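Local coordinates for magnesium and cobalt efflux protein CorC (Neisseria meningitidis serogroup B, PDB 3OI8) that probably plays a role in magnesium and cobalt transport, its piece here being an N-terminal helical region and a pair of CBS domains that binds adenosine, at residues D7-N10 and L11-A15; L33-S36 and D37-V40; Q102-L105 and K106-L109; L121-L124 and L125-R129. One frame throughout, in Å; residues are numbered along the deposited sequence.

Interaction 1: residues D7-N10 and L11-A15; sequences DVLN and LLRQA
Val-8 and Leu-12 form the tight part of this local contact, one turn apart on a single helix. Their side chains lie side by side and point the same way. CG1 of Val-8 meets CD1 of Leu-12 at 3.8 Å. Val-8 turns CG1 anti to its own backbone N (chi1 173°), and this carries the methyl to Leu-12. Both residues are buried. CG of Leu-12 also rests on the O of Val-8 at 3.3 Å. Four i to i+4 backbone bonds hold the turn, among them Leu-12 N to Val-8 O (2.8 Å) and Arg-13 N to Leu-9 O (2.7 Å).

A looser pair lies beside it. Leu-9 and Arg-13 also run alongside each other. CD2 of Leu-9 sits over one face of the Arg-13 guanidinium, near its rim, 4.0 Å from NH2 of Arg-13. That group is also held by a salt bridge from NH2 to Glu-30. Asp-7, Asn-10 and Gln-14 make up the solvent side. Across the contact they add mainly backbone bonds, such as Gln-14 N to Asn-10 O.

The helix 5-17 packs on helix 23-35 as an antiparallel hairpin, with Val-8 and Leu-12 on Leu-33. Leu-11 meets Leu-11 of the second subunit, and Val-8 meets Ala-15 of that subunit, so the same helix builds part of the dimer interface.

Interaction 2: residues L33-S36 and D37-V40; sequences LDFS and DLEV
Phe-35 and Leu-38 are the ends of a type I beta turn that leads the chain out of helix 23-35. Leu-38 N donates to Phe-35 O at 3.0 Å. The N-H points well at the oxygen (160°), but the donor stands above the carbonyl plane. Phe-35 O has a second partner. A water donates to it at 2.7 Å and also donates to Leu-38 O, bridging the two carbonyls. One residue earlier, Asp-37 N donates to Asp-34 O at 3.2 Å, again from above the carbonyl plane. These bonds run from i+3 to i, tighter than the i+4 pattern of an alpha helix.

Leu-33 O is taken by a side chain. Ser-36 OG donates to it at 2.6 Å, and Ser-36 N adds a weak bond. The torsion of Ser-36 (chi1 78°) places OG between its backbone N and carbonyl carbon, where it can turn back to Leu-33. The apolar contact is slight. CD1 of Leu-38 comes obliquely to the Phe-35 ring, 4.4 Å from its CD1 atom.

Phe-35 has a cation-pi contact with Arg-28 of the second subunit. Leu-33 lies against helix 5-17, while Phe-35 and Leu-38 reach Leu-121 at the start of helix 121-130, where the backbone of Leu-38 also bonds to that of Leu-121.

Interaction 3: residues Q102-L105 and K106-L109; sequences QFHL and KSIL
Ile-108 holds CG1 between its backbone N and carbonyl carbon (chi1 60°), and Leu-105 carries CG anti to its N (chi1 -176°). These settings bring CD1 of Leu-105 to CG1 of Ile-108 at 4.1 Å, the two side chains crossing at about a right angle. The extended end of Ile-108 then reaches back to Phe-103. Its CD1 meets the edge of the phenyl ring near the ring plane, 4.1 Å from CE1. One face of that ring lies over the backbone N of Leu-105.

The imidazole of His-104 lies against Lys-106 and Ser-107. It has Ser-107 N over one face, toward the rim. Ser-107 OG lies 3.0 Å from CD2 of His-104, a close contact with a ring carbon. CB of Lys-106 approaches the same ring obliquely, 3.7 Å from CE1.

The backbone starts a short helix. Ser-107 N donates to His-104 O at 2.8 Å, with the donor above the carbonyl plane. Leu-105 O accepts from Ile-108 N at 3.0 Å and, weakly, from Leu-109 N. The turn is therefore closed mainly by i+3 bonds.

Phe-103 also meets Tyr-96 edge-to-face and packs on helix 59-69. Leu-105 touches Val-76 and Leu-88 on the neighbouring strands. The arrangement is a single short helical turn whose apolar side chains pack on strands 73-77 and 84-89, which fall in the first CBS domain. The turn itself stands near the start of the second. Two CBS domains paired in this way form a Bateman module.

Interaction 4: residues L121-L124 and L125-R129; sequences LTAL and LKEFR
Leu-124 lies over the ring of Phe-128, one helical turn further on. Leu-124 sends CG anti to its backbone N (chi1 -174°), along the helix toward the later residue. Phe-128 swings CG to the opposite choice, anti to its carbonyl carbon (chi1 -85°), so the ring turns back to meet it. CD1 of Leu-124 stands over one face of the ring, 4.1 Å from the centroid and 19° off the normal, a CH-pi contact. CG of Leu-124 comes to 3.6 Å from CE2 of Phe-128.

Glu-127 runs back along the helix. Its chain is extended beyond CG, and CG of Glu-127 lies 3.5 Å from the O of Ala-123. The carboxylate forms a salt bridge with Lys-119. Lys-126 bends at its third and fourth torsions, and its NZ pairs with Asp-24 of the second subunit.

Four i+4 backbone bonds underlie the turn, including Phe-128 N to Leu-124 O at 2.8 Å. Leu-121 and Leu-125 pack on Ile-154, as does Phe-128. The chemistry is thus divided: an apolar, CH-pi face is buried in the CBS domain, while charged ends pair with the preceding loop and the second subunit.

In the fold
Interactions 1, 2 and 4 follow one another in contact. Interaction 1 touches interaction 2 where Val-8 CG1 meets Leu-33 CD1 at 3.5 Å. Interaction 2 touches interaction 4, where Phe-35 CZ meets Leu-121 CB at 3.6 Å and Leu-38 O lies 3.0 Å from Leu-121 N, a probable hydrogen bond; their centres are about 11 Å apart. All three touch the second subunit. Interaction 3 stands apart, its centre about 53 Å from that of interaction 1 and its nearest atoms about 15 Å from interaction 4. The adenosine pocket is nearer to interactions 2, 3 and 4. The side chains of Phe-128, Leu-109 and Phe-35 lie about 11, 12 and 13 Å from a bound adenosine.

Interaction 1: residues D7-N10 and L11-A15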
# COMPACT_ATOMS: atom_id res chain seq x y z
N ASP A 7 -29.89 -6.41 5.88
CA ASP A 7 -30.79 -5.26 5.90
C ASP A 7 -30.05 -4.03 5.39
O ASP A 7 -30.62 -3.20 4.67
CB ASP A 7 -31.38 -5.03 7.30
CG ASP A 7 -32.14 -6.25 7.82
OD1 ASP A 7 -33.12 -6.68 7.16
OD2 ASP A 7 -31.73 -6.80 8.87
N VAL A 8 -28.78 -3.92 5.75
CA VAL A 8 -27.95 -2.80 5.30
C VAL A 8 -27.74 -2.87 3.79
O VAL A 8 -27.89 -1.87 3.08
CB VAL A 8 -26.56 -2.81 6.01
CG1 VAL A 8 -25.65 -1.76 5.42
CG2 VAL A 8 -26.72 -2.60 7.52
N LEU A 9 -27.42 -4.06 3.29
CA LEU A 9 -27.31 -4.31 1.86
C LEU A 9 -28.58 -3.90 1.10
O LEU A 9 -28.50 -3.18 0.10
CB LEU A 9 -26.99 -5.78 1.58
CG LEU A 9 -25.51 -6.14 1.46
CD1 LEU A 9 -25.32 -7.65 1.28
CD2 LEU A 9 -24.88 -5.38 0.30
N ASN A 10 -29.74 -4.34 1.57
CA ASN A 10 -31.02 -3.92 0.97
C ASN A 10 -31.14 -2.41 0.96
O ASN A 10 -31.51 -1.80 -0.05
CB ASN A 10 -32.22 -4.51 1.72
CG ASN A 10 -32.36 -6.00 1.53
OD1 ASN A 10 -31.66 -6.60 0.71
ND2 ASN A 10 -33.26 -6.62 2.29
N LEU A 11 -30.85 -1.81 2.10
CA LEU A 11 -30.88 -0.36 2.26
C LEU A 11 -30.01 0.32 1.20
O LEU A 11 -30.44 1.26 0.54
CB LEU A 11 -30.35 -0.02 3.65
CG LEU A 11 -30.27 1.45 4.06
CD1 LEU A 11 -31.55 1.81 4.78
CD2 LEU A 11 -29.06 1.69 4.95
N LEU A 12 -28.79 -0.17 1.03
CA LEU A 12 -27.87 0.43 0.08
C LEU A 12 -28.24 0.14 -1.38
O LEU A 12 -28.14 1.03 -2.23
CB LEU A 12 -26.45 -0.03 0.37
CG LEU A 12 -25.92 0.42 1.74
CD1 LEU A 12 -24.64 -0.32 2.07
CD2 LEU A 12 -25.73 1.93 1.81
N ARG A 13 -28.63 -1.10 -1.66
CA ARG A 13 -29.07 -1.46 -3.00
C ARG A 13 -30.27 -0.62 -3.39
O ARG A 13 -30.44 -0.25 -4.56
CB ARG A 13 -29.40 -2.95 -3.09
CG ARG A 13 -28.28 -3.76 -3.69
CD ARG A 13 -28.28 -5.19 -3.21
NE ARG A 13 -26.92 -5.72 -3.26
CZ ARG A 13 -26.60 -6.99 -3.03
NH1 ARG A 13 -27.56 -7.87 -2.74
NH2 ARG A 13 -25.34 -7.38 -3.09
N GLN A 14 -31.08 -0.29 -2.39
CA GLN A 14 -32.24 0.57 -2.59
C GLN A 14 -31.81 1.97 -3.01
O GLN A 14 -32.33 2.52 -3.99
CB GLN A 14 -33.08 0.66 -1.31
CG GLN A 14 -34.38 1.43 -1.48
CD GLN A 14 -34.70 2.32 -0.29
OE1 GLN A 14 -34.09 3.38 -0.11
NE2 GLN A 14 -35.66 1.90 0.53
N ALA A 15 -30.85 2.56 -2.29
CA ALA A 15 -30.41 3.92 -2.60
C ALA A 15 -29.84 3.99 -4.01
O ALA A 15 -30.14 4.91 -4.78
CB ALA A 15 -29.40 4.40 -1.58

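Interaction 2: residues L33-S36 and D37-V40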
# COMPACT_ATOMS: atom_id res chain seq x y z
N LEU A 33 -18.41 -3.44 3.58
CA LEU A 33 -19.26 -4.26 4.42
C LEU A 33 -18.72 -5.67 4.57
O LEU A 33 -18.73 -6.23 5.67
CB LEU A 33 -20.66 -4.33 3.83
CG LEU A 33 -21.65 -3.43 4.55
CD1 LEU A 33 -23.00 -3.52 3.87
CD2 LEU A 33 -21.75 -3.87 5.99
N ASP A 34 -18.28 -6.26 3.46
CA ASP A 34 -17.74 -7.62 3.46
C ASP A 34 -16.42 -7.66 4.21
O ASP A 34 -16.12 -8.61 4.93
CB ASP A 34 -17.54 -8.10 2.02
CG ASP A 34 -18.84 -8.48 1.34
OD1 ASP A 34 -19.73 -9.05 2.02
OD2 ASP A 34 -18.98 -8.22 0.13
N PHE A 35 -15.63 -6.61 4.04
CA PHE A 35 -14.33 -6.47 4.67
C PHE A 35 -14.45 -6.47 6.20
O PHE A 35 -13.57 -6.98 6.90
CB PHE A 35 -13.69 -5.17 4.18
CG PHE A 35 -12.27 -4.95 4.64
CD1 PHE A 35 -11.20 -5.46 3.91
CD2 PHE A 35 -12.01 -4.17 5.75
CE1 PHE A 35 -9.89 -5.23 4.32
CE2 PHE A 35 -10.69 -3.92 6.17
CZ PHE A 35 -9.64 -4.45 5.45
N SER A 36 -15.56 -5.93 6.69
CA SER A 36 -15.78 -5.76 8.13
C SER A 36 -15.97 -7.09 8.83
O SER A 36 -15.92 -7.17 10.06
CB SER A 36 -17.01 -4.89 8.37
OG SER A 36 -18.20 -5.64 8.18
N ASP A 37 -16.22 -8.14 8.05
CA ASP A 37 -16.41 -9.46 8.62
C ASP A 37 -15.10 -10.26 8.70
O ASP A 37 -15.08 -11.37 9.24
CB ASP A 37 -17.44 -10.25 7.80
CG ASP A 37 -17.68 -11.64 8.36
OD1 ASP A 37 -18.00 -11.74 9.57
OD2 ASP A 37 -17.54 -12.62 7.60
N LEU A 38 -14.02 -9.69 8.19
CA LEU A 38 -12.79 -10.46 8.03
C LEU A 38 -11.81 -10.24 9.17
O LEU A 38 -11.76 -9.17 9.78
CB LEU A 38 -12.12 -10.10 6.71
CG LEU A 38 -12.88 -10.29 5.40
CD1 LEU A 38 -12.02 -9.73 4.26
CD2 LEU A 38 -13.22 -11.75 5.16
N GLU A 39 -11.01 -11.27 9.41
CA GLU A 39 -9.98 -11.20 10.44
C GLU A 39 -8.61 -11.44 9.82
O GLU A 39 -8.50 -11.86 8.66
CB GLU A 39 -10.26 -12.24 11.53
CG GLU A 39 -11.65 -12.13 12.14
CD GLU A 39 -11.88 -13.11 13.28
OE1 GLU A 39 -11.50 -14.30 13.14
OE2 GLU A 39 -12.45 -12.70 14.32
N VAL A 40 -7.56 -11.18 10.59
CA VAL A 40 -6.19 -11.43 10.14
C VAL A 40 -6.08 -12.82 9.53
O VAL A 40 -5.47 -12.99 8.48
CB VAL A 40 -5.19 -11.25 11.29
CG1 VAL A 40 -3.83 -11.84 10.92
CG2 VAL A 40 -5.06 -9.77 11.65
O HOH W 1 -12.66 -6.59 9.44

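Interaction 3: residues Q102-L105 and K106-L109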
# COMPACT_ATOMS: atom_id res chain seq x y z
N GLN A 102 30.67 -3.20 4.85
CA GLN A 102 30.23 -2.71 6.16
C GLN A 102 28.83 -3.20 6.57
O GLN A 102 28.33 -2.83 7.62
CB GLN A 102 30.30 -1.18 6.22
CG GLN A 102 31.72 -0.62 6.23
CD GLN A 102 31.75 0.90 6.34
OE1 GLN A 102 31.13 1.58 5.53
NE2 GLN A 102 32.45 1.42 7.33
N PHE A 103 28.22 -4.06 5.75
CA PHE A 103 26.88 -4.58 6.05
C PHE A 103 26.76 -5.07 7.48
O PHE A 103 27.59 -5.84 7.97
CB PHE A 103 26.50 -5.71 5.08
CG PHE A 103 25.14 -6.31 5.35
CD1 PHE A 103 23.99 -5.54 5.24
CD2 PHE A 103 25.00 -7.65 5.70
CE1 PHE A 103 22.72 -6.09 5.47
CE2 PHE A 103 23.74 -8.21 5.95
CZ PHE A 103 22.60 -7.42 5.83
N HIS A 104 25.70 -4.60 8.15
CA HIS A 104 25.43 -5.00 9.53
C HIS A 104 23.91 -5.06 9.64
O HIS A 104 23.25 -4.04 9.77
CB HIS A 104 26.04 -3.99 10.51
CG HIS A 104 25.88 -4.36 11.96
ND1 HIS A 104 25.52 -5.63 12.36
CD2 HIS A 104 26.04 -3.64 13.09
CE1 HIS A 104 25.46 -5.67 13.68
NE2 HIS A 104 25.77 -4.47 14.15
N LEU A 105 23.37 -6.27 9.55
CA LEU A 105 21.93 -6.41 9.43
C LEU A 105 21.21 -5.73 10.59
O LEU A 105 20.19 -5.07 10.38
CB LEU A 105 21.54 -7.89 9.32
CG LEU A 105 20.04 -8.17 9.09
CD1 LEU A 105 19.49 -7.25 8.00
CD2 LEU A 105 19.82 -9.65 8.73
N LYS A 106 21.73 -5.88 11.81
CA LYS A 106 21.11 -5.26 12.99
C LYS A 106 21.06 -3.73 12.90
O LYS A 106 20.24 -3.08 13.56
CB LYS A 106 21.84 -5.65 14.27
CG LYS A 106 21.89 -7.14 14.55
CD LYS A 106 20.64 -7.65 15.25
CE LYS A 106 20.78 -9.14 15.57
NZ LYS A 106 22.08 -9.45 16.24
N SER A 107 21.95 -3.14 12.09
CA SER A 107 21.91 -1.68 11.89
C SER A 107 20.67 -1.18 11.13
O SER A 107 20.33 -0.00 11.21
CB SER A 107 23.17 -1.18 11.16
OG SER A 107 24.32 -1.39 11.98
N ILE A 108 20.03 -2.06 10.36
CA ILE A 108 18.89 -1.64 9.53
C ILE A 108 17.61 -2.40 9.84
O ILE A 108 16.56 -2.12 9.26
CB ILE A 108 19.19 -1.74 7.99
CG1 ILE A 108 19.52 -3.17 7.58
CG2 ILE A 108 20.30 -0.75 7.54
CD1 ILE A 108 19.76 -3.33 6.08
N LEU A 109 17.69 -3.38 10.73
CA LEU A 109 16.53 -4.18 11.09
C LEU A 109 15.53 -3.34 11.86
O LEU A 109 15.88 -2.64 12.81
CB LEU A 109 16.98 -5.35 11.96
CG LEU A 109 15.96 -6.45 12.23
CD1 LEU A 109 15.68 -7.18 10.93
CD2 LEU A 109 16.50 -7.40 13.28

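Interaction 4: residues L121-L124 and L125-R129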
# COMPACT_ATOMS: atom_id res chain seq x y z
N LEU A 121 -9.66 -7.14 10.37
CA LEU A 121 -8.92 -6.46 9.31
C LEU A 121 -9.14 -4.95 9.33
O LEU A 121 -8.23 -4.19 8.96
CB LEU A 121 -9.26 -7.03 7.94
CG LEU A 121 -8.76 -8.43 7.60
CD1 LEU A 121 -8.95 -8.70 6.11
CD2 LEU A 121 -7.30 -8.61 7.98
N THR A 122 -10.33 -4.50 9.73
CA THR A 122 -10.58 -3.06 9.86
C THR A 122 -9.66 -2.43 10.91
O THR A 122 -9.13 -1.35 10.69
CB THR A 122 -12.04 -2.75 10.24
OG1 THR A 122 -12.42 -3.52 11.38
CG2 THR A 122 -12.97 -3.06 9.08
N ALA A 123 -9.46 -3.11 12.04
CA ALA A 123 -8.51 -2.60 13.05
C ALA A 123 -7.08 -2.66 12.53
O ALA A 123 -6.29 -1.74 12.75
CB ALA A 123 -8.61 -3.41 14.35
N LEU A 124 -6.74 -3.76 11.87
CA LEU A 124 -5.40 -3.89 11.32
C LEU A 124 -5.15 -2.77 10.32
O LEU A 124 -4.09 -2.13 10.33
CB LEU A 124 -5.20 -5.25 10.66
CG LEU A 124 -3.77 -5.55 10.18
CD1 LEU A 124 -2.75 -5.44 11.32
CD2 LEU A 124 -3.73 -6.93 9.58
N LEU A 125 -6.13 -2.52 9.45
CA LEU A 125 -5.95 -1.52 8.41
C LEU A 125 -5.71 -0.15 9.03
O LEU A 125 -4.86 0.61 8.57
CB LEU A 125 -7.14 -1.48 7.45
CG LEU A 125 -7.13 -0.31 6.47
CD1 LEU A 125 -5.82 -0.28 5.67
CD2 LEU A 125 -8.32 -0.42 5.54
N LYS A 126 -6.46 0.15 10.09
CA LYS A 126 -6.33 1.44 10.76
C LYS A 126 -4.95 1.59 11.36
O LYS A 126 -4.30 2.62 11.21
CB LYS A 126 -7.39 1.61 11.84
CG LYS A 126 -7.33 2.97 12.54
CD LYS A 126 -8.64 3.33 13.24
CE LYS A 126 -8.70 2.79 14.66
NZ LYS A 126 -8.80 1.31 14.72
N GLU A 127 -4.49 0.53 12.02
CA GLU A 127 -3.15 0.52 12.60
C GLU A 127 -2.01 0.58 11.57
O GLU A 127 -1.01 1.27 11.79
CB GLU A 127 -3.00 -0.66 13.57
CG GLU A 127 -3.83 -0.46 14.82
CD GLU A 127 -4.03 -1.73 15.62
OE1 GLU A 127 -3.09 -2.55 15.69
OE2 GLU A 127 -5.14 -1.91 16.17
N PHE A 128 -2.16 -0.12 10.44
CA PHE A 128 -1.18 0.01 9.36
C PHE A 128 -1.10 1.46 8.90
O PHE A 128 -0.01 1.98 8.68
CB PHE A 128 -1.56 -0.86 8.17
CG PHE A 128 -1.09 -2.30 8.28
CD1 PHE A 128 0.07 -2.61 8.96
CD2 PHE A 128 -1.80 -3.31 7.67
CE1 PHE A 128 0.52 -3.93 9.03
CE2 PHE A 128 -1.36 -4.63 7.74
CZ PHE A 128 -0.20 -4.94 8.42
N ARG A 129 -2.26 2.10 8.73
CA ARG A 129 -2.29 3.47 8.20
C ARG A 129 -1.67 4.44 9.20
O ARG A 129 -0.93 5.34 8.82
CB ARG A 129 -3.71 3.89 7.79
CG ARG A 129 -4.15 3.34 6.42
CD ARG A 129 -5.61 3.68 6.08
NE ARG A 129 -5.82 5.08 5.71
CZ ARG A 129 -6.99 5.71 5.78
NH1 ARG A 129 -8.07 5.06 6.21
NH2 ARG A 129 -7.09 6.98 5.42